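Local structure of ABC transporter, substrate binding protein (Aeropyrum pernix, 3EAF) at residues I355-G358 with E362-L365; N207-C212 with E237-L242. The protein probably binds a small solute outside the cell and hands it to the membrane part of an ABC importer, and carries a bound magnesium ion. One frame throughout, in Å; residues are numbered along the deposited sequence.

Interaction 1 (I355-G358 with E362-L365); sequences IKLG and ELQL
Ile355 to Gly358 pairs with Glu362 to Leu365 as a tight antiparallel hairpin, the two strand axes 4.6 Å apart. Lys356 and Gln364 form the hydrogen-bonded pair. Lys356 N reaches Gln364 O at 2.7 Å, and Gln364 N returns a bond to Lys356 O. Toward the turn, Gly358 N bonds to Glu362 O at 2.8 Å, and this bond is more bent (141°).

Lys356 and Gln364 lie side by side on one face, both chains extended. A water accepts from Lys356 NZ at 3.3 Å and donates to Gln364 OE1, so it joins the two polar ends. The Gln364 amide also rests against Gly358 CA, where no side chain intervenes.

Ile355, Leu357, Leu363 and Leu365 share the other face. Leu363 CG is anti to its carbonyl carbon (chi1 -63°), and from there Leu363 CD2 reaches across the hairpin to Leu357 CD1 at 4.1 Å. Separately, Leu363 CB meets Ile355 CG2 at 4.0 Å.

Strand 352-357 continues the sheet through backbone bonds to Gly253 and Val251, and strand 363-369 is the outermost strand within the chain. Helix 239-243 packs on this apolar face, with Pro240 against Leu357 and Leu363 and Ile243 against Leu357.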
loop_
_atom_site.group_PDB
_atom_site.type_symbol
_atom_site.label_atom_id
_atom_site.label_comp_id
_atom_site.label_asym_id
_atom_site.label_seq_id
_atom_site.Cartn_x
_atom_site.Cartn_y
_atom_site.Cartn_z
ATOM N N ILE A 355 4.829 3.888 -12.965
ATOM C CA ILE A 355 3.981 4.800 -13.719
ATOM C C ILE A 355 4.698 6.130 -13.854
ATOM O O ILE A 355 5.241 6.653 -12.873
ATOM C CB ILE A 355 2.584 4.993 -13.033
ATOM C CG1 ILE A 355 1.850 3.651 -12.906
ATOM C CG2 ILE A 355 1.717 5.999 -13.783
ATOM C CD1 ILE A 355 2.196 2.895 -11.629
ATOM N N LYS A 356 4.705 6.666 -15.069
ATOM C CA LYS A 356 5.347 7.942 -15.340
ATOM C C LYS A 356 4.338 9.073 -15.490
ATOM O O LYS A 356 3.311 8.920 -16.151
ATOM C CB LYS A 356 6.186 7.856 -16.617
ATOM C CG LYS A 356 6.961 9.128 -16.952
ATOM C CD LYS A 356 7.684 8.963 -18.268
ATOM C CE LYS A 356 8.510 10.177 -18.632
ATOM N NZ LYS A 356 9.085 9.994 -20.007
ATOM N N LEU A 357 4.652 10.211 -14.886
ATOM C CA LEU A 357 3.988 11.451 -15.224
ATOM C C LEU A 357 4.604 11.921 -16.542
ATOM O O LEU A 357 5.718 12.459 -16.568
ATOM C CB LEU A 357 4.175 12.488 -14.110
ATOM C CG LEU A 357 3.633 13.909 -14.298
ATOM C CD1 LEU A 357 2.194 13.889 -14.786
ATOM C CD2 LEU A 357 3.752 14.692 -12.993
ATOM N N GLY A 358 3.881 11.685 -17.634
ATOM C CA GLY A 358 4.407 11.920 -18.981
ATOM C C GLY A 358 4.660 13.376 -19.326
ATOM O O GLY A 358 4.143 14.284 -18.663
ATOM N N GLU A 362 0.116 13.412 -19.055
ATOM C CA GLU A 362 -0.746 12.252 -18.906
ATOM C C GLU A 362 0.074 11.110 -18.329
ATOM O O GLU A 362 1.277 11.019 -18.578
ATOM C CB GLU A 362 -1.400 11.894 -20.252
ATOM C CG GLU A 362 -2.369 12.996 -20.741
ATOM C CD GLU A 362 -2.958 12.763 -22.126
ATOM O OE1 GLU A 362 -3.008 11.595 -22.589
ATOM O OE2 GLU A 362 -3.390 13.766 -22.753
ATOM N N LEU A 363 -0.562 10.261 -17.529
ATOM C CA LEU A 363 0.140 9.138 -16.918
ATOM C C LEU A 363 0.401 8.024 -17.924
ATOM O O LEU A 363 -0.468 7.683 -18.737
ATOM C CB LEU A 363 -0.614 8.598 -15.697
ATOM C CG LEU A 363 -0.796 9.538 -14.500
ATOM C CD1 LEU A 363 -1.417 8.791 -13.330
ATOM C CD2 LEU A 363 0.519 10.179 -14.076
ATOM N N GLN A 364 1.603 7.455 -17.849
ATOM C CA GLN A 364 2.045 6.438 -18.787
ATOM C C GLN A 364 2.594 5.249 -18.034
ATOM O O GLN A 364 3.382 5.407 -17.108
ATOM C CB GLN A 364 3.102 7.020 -19.732
ATOM C CG GLN A 364 2.605 8.251 -20.496
ATOM C CD GLN A 364 3.704 9.041 -21.192
ATOM O OE1 GLN A 364 4.898 8.750 -21.053
ATOM N NE2 GLN A 364 3.298 10.059 -21.944
ATOM N N LEU A 365 2.167 4.054 -18.421
ATOM C CA LEU A 365 2.656 2.842 -17.780
ATOM C C LEU A 365 4.023 2.450 -18.349
ATOM O O LEU A 365 4.160 2.257 -19.558
ATOM C CB LEU A 365 1.640 1.699 -17.932
ATOM C CG LEU A 365 1.945 0.352 -17.264
ATOM C CD1 LEU A 365 1.997 0.473 -15.738
ATOM C CD2 LEU A 365 0.923 -0.700 -17.683
HETATM O O HOH W 1 6.425 10.966 -21.623
#

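Interaction 2 (N207-C212 with E237-L242); sequences NTISSC and ERSPQL
Ile209 meets Arg238, Ser239 and Leu242 in a small side-chain contact between the first turn of helix 209-222 and the short helix 239-243 with the residue before it. Helix 209-222 follows strand 202-205, and helix 239-243 comes after strand 227-230; the two strands are parallel neighbours in the seven-stranded sheet. The contact buries 186 Å² in all, and Ile209 supplies nearly all of one side.

The two branches of Ile209 have different partners. Both its torsions are extended (chi1 -169°, chi2 167°), and together they carry CD1 to the second helix. Ile209 CD1 touches Leu242 CD1 at 3.8 Å, with the two side chains crossing at about a right angle. Ile209 CD1 also lies 3.5 Å from Ser239 OG. That hydroxyl has its polar partner in the backbone N of Asp236, so its approach to the methyl is a packing contact.

Ile209 CG2 sits over one face of the Arg238 guanidinium, 3.7 Å from Arg238 NH2. Such packing of helix on helix beside a largely parallel sheet fits the Rossmann-like alpha/beta lobes of periplasmic binding proteins. Thr208 is at the N-cap position of helix 209-222. Its side chain makes no capping bond; Thr208 OG1 bonds to Asp19 instead.

A salt bridge from Arg238 NH2 to Asp236 and a bond from NH1 to Asp19 O help to hold the guanidinium with one face against Ile209. Asn207 ND2 bonds to Ser211 OG at 3.2 Å, with the hydroxyl in the amide plane, and ties the loop before the helix to its first turn. Val20 of helix 18-38 touches both Ile209 and Arg238.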
loop_
_atom_site.group_PDB
_atom_site.type_symbol
_atom_site.label_atom_id
_atom_site.label_comp_id
_atom_site.label_asym_id
_atom_site.label_seq_id
_atom_site.Cartn_x
_atom_site.Cartn_y
_atom_site.Cartn_z
ATOM N N ASN A 207 6.447 9.843 1.738
ATOM C CA ASN A 207 5.180 10.312 2.312
ATOM C C ASN A 207 3.983 10.088 1.369
ATOM O O ASN A 207 4.145 9.561 0.264
ATOM C CB ASN A 207 5.270 11.808 2.663
ATOM C CG ASN A 207 6.324 12.119 3.716
ATOM O OD1 ASN A 207 6.925 11.222 4.314
ATOM N ND2 ASN A 207 6.547 13.408 3.952
ATOM N N THR A 208 2.791 10.502 1.806
ATOM C CA THR A 208 1.581 10.388 0.988
ATOM C C THR A 208 1.539 11.470 -0.093
ATOM O O THR A 208 2.344 12.407 -0.075
ATOM C CB THR A 208 0.281 10.442 1.839
ATOM O OG1 THR A 208 0.107 11.760 2.374
ATOM C CG2 THR A 208 0.332 9.431 2.986
ATOM N N ILE A 209 0.581 11.341 -1.012
ATOM C CA ILE A 209 0.486 12.186 -2.206
ATOM C C ILE A 209 0.505 13.699 -1.944
ATOM O O ILE A 209 0.992 14.452 -2.780
ATOM C CB ILE A 209 -0.746 11.786 -3.102
ATOM C CG1 ILE A 209 -0.684 12.483 -4.468
ATOM C CG2 ILE A 209 -2.080 12.026 -2.366
ATOM C CD1 ILE A 209 -1.653 11.934 -5.512
ATOM N N SER A 210 -0.019 14.138 -0.799
ATOM C CA SER A 210 -0.095 15.570 -0.485
ATOM C C SER A 210 1.280 16.226 -0.425
ATOM O O SER A 210 1.528 17.205 -1.118
ATOM C CB SER A 210 -0.856 15.807 0.827
ATOM O OG SER A 210 -2.199 15.375 0.692
ATOM N N SER A 211 2.171 15.693 0.398
ATOM C CA SER A 211 3.514 16.263 0.496
ATOM C C SER A 211 4.409 15.888 -0.690
ATOM O O SER A 211 5.225 16.703 -1.116
ATOM C CB SER A 211 4.175 15.911 1.831
ATOM O OG SER A 211 4.260 14.516 2.011
ATOM N N CYS A 212 4.255 14.672 -1.223
ATOM C CA CYS A 212 4.998 14.263 -2.428
ATOM C C CYS A 212 4.757 15.224 -3.583
ATOM O O CYS A 212 5.694 15.635 -4.263
ATOM C CB CYS A 212 4.615 12.854 -2.876
ATOM S SG CYS A 212 5.297 11.518 -1.878
ATOM N N GLU A 237 -3.637 9.050 -9.844
ATOM C CA GLU A 237 -4.298 9.746 -10.961
ATOM C C GLU A 237 -4.351 11.269 -10.802
ATOM O O GLU A 237 -4.451 11.991 -11.796
ATOM C CB GLU A 237 -5.722 9.195 -11.171
ATOM C CG GLU A 237 -5.785 7.720 -11.602
ATOM C CD GLU A 237 -5.819 6.747 -10.431
ATOM O OE1 GLU A 237 -5.558 7.163 -9.279
ATOM O OE2 GLU A 237 -6.121 5.558 -10.660
ATOM N N ARG A 238 -4.280 11.744 -9.555
ATOM C CA ARG A 238 -4.335 13.183 -9.240
ATOM C C ARG A 238 -2.995 13.893 -9.421
ATOM O O ARG A 238 -2.940 15.126 -9.471
ATOM C CB ARG A 238 -4.815 13.393 -7.800
ATOM C CG ARG A 238 -6.275 13.038 -7.563
ATOM C CD ARG A 238 -6.578 12.950 -6.074
ATOM N NE ARG A 238 -5.854 11.839 -5.447
ATOM C CZ ARG A 238 -5.919 11.515 -4.153
ATOM N NH1 ARG A 238 -6.674 12.216 -3.314
ATOM N NH2 ARG A 238 -5.224 10.485 -3.695
ATOM N N SER A 239 -1.919 13.114 -9.527
ATOM C CA SER A 239 -0.550 13.650 -9.533
ATOM C C SER A 239 -0.247 14.680 -10.631
ATOM O O SER A 239 0.433 15.665 -10.356
ATOM C CB SER A 239 0.489 12.517 -9.539
ATOM O OG SER A 239 0.478 11.809 -8.309
ATOM N N PRO A 240 -0.736 14.464 -11.876
ATOM C CA PRO A 240 -0.506 15.500 -12.899
ATOM C C PRO A 240 -1.032 16.876 -12.481
ATOM O O PRO A 240 -0.352 17.889 -12.660
ATOM C CB PRO A 240 -1.289 14.987 -14.109
ATOM C CG PRO A 240 -1.412 13.514 -13.903
ATOM C CD PRO A 240 -1.465 13.304 -12.421
ATOM N N GLN A 241 -2.233 16.893 -11.918
ATOM C CA GLN A 241 -2.888 18.120 -11.479
ATOM C C GLN A 241 -2.246 18.700 -10.201
ATOM O O GLN A 241 -2.084 19.914 -10.076
ATOM C CB GLN A 241 -4.390 17.862 -11.289
ATOM C CG GLN A 241 -5.154 17.377 -12.567
ATOM C CD GLN A 241 -4.879 15.905 -13.000
ATOM O OE1 GLN A 241 -4.489 15.045 -12.192
ATOM N NE2 GLN A 241 -5.108 15.623 -14.295
ATOM N N LEU A 242 -1.870 17.833 -9.262
ATOM C CA LEU A 242 -1.266 18.281 -8.002
ATOM C C LEU A 242 0.179 18.786 -8.147
ATOM O O LEU A 242 0.587 19.724 -7.451
ATOM C CB LEU A 242 -1.350 17.190 -6.927
ATOM C CG LEU A 242 -2.741 16.758 -6.445
ATOM C CD1 LEU A 242 -2.621 15.609 -5.476
ATOM C CD2 LEU A 242 -3.503 17.939 -5.810
#

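In the fold
Interactions 1 and 2 lie on the same side of the chain's centre, with their own centres 13 Å apart. Both are partly buried, and both lie away from the magnesium site. Helix 239-243 and the residues leading into it connect them. Pro240 packs against Leu357 and Leu363 of interaction 1, while Ser239 and Leu242 turn to interaction 2. Leu363 CD1 also touches Glu237 CA, at 3.8 Å. The chemistry differs. The hairpin at the sheet edge combines backbone bonds with an apolar face. The helix contact is side-chain packing that runs from buried Ile209 to exposed Leu242, and its polar groups find their bonds outside it.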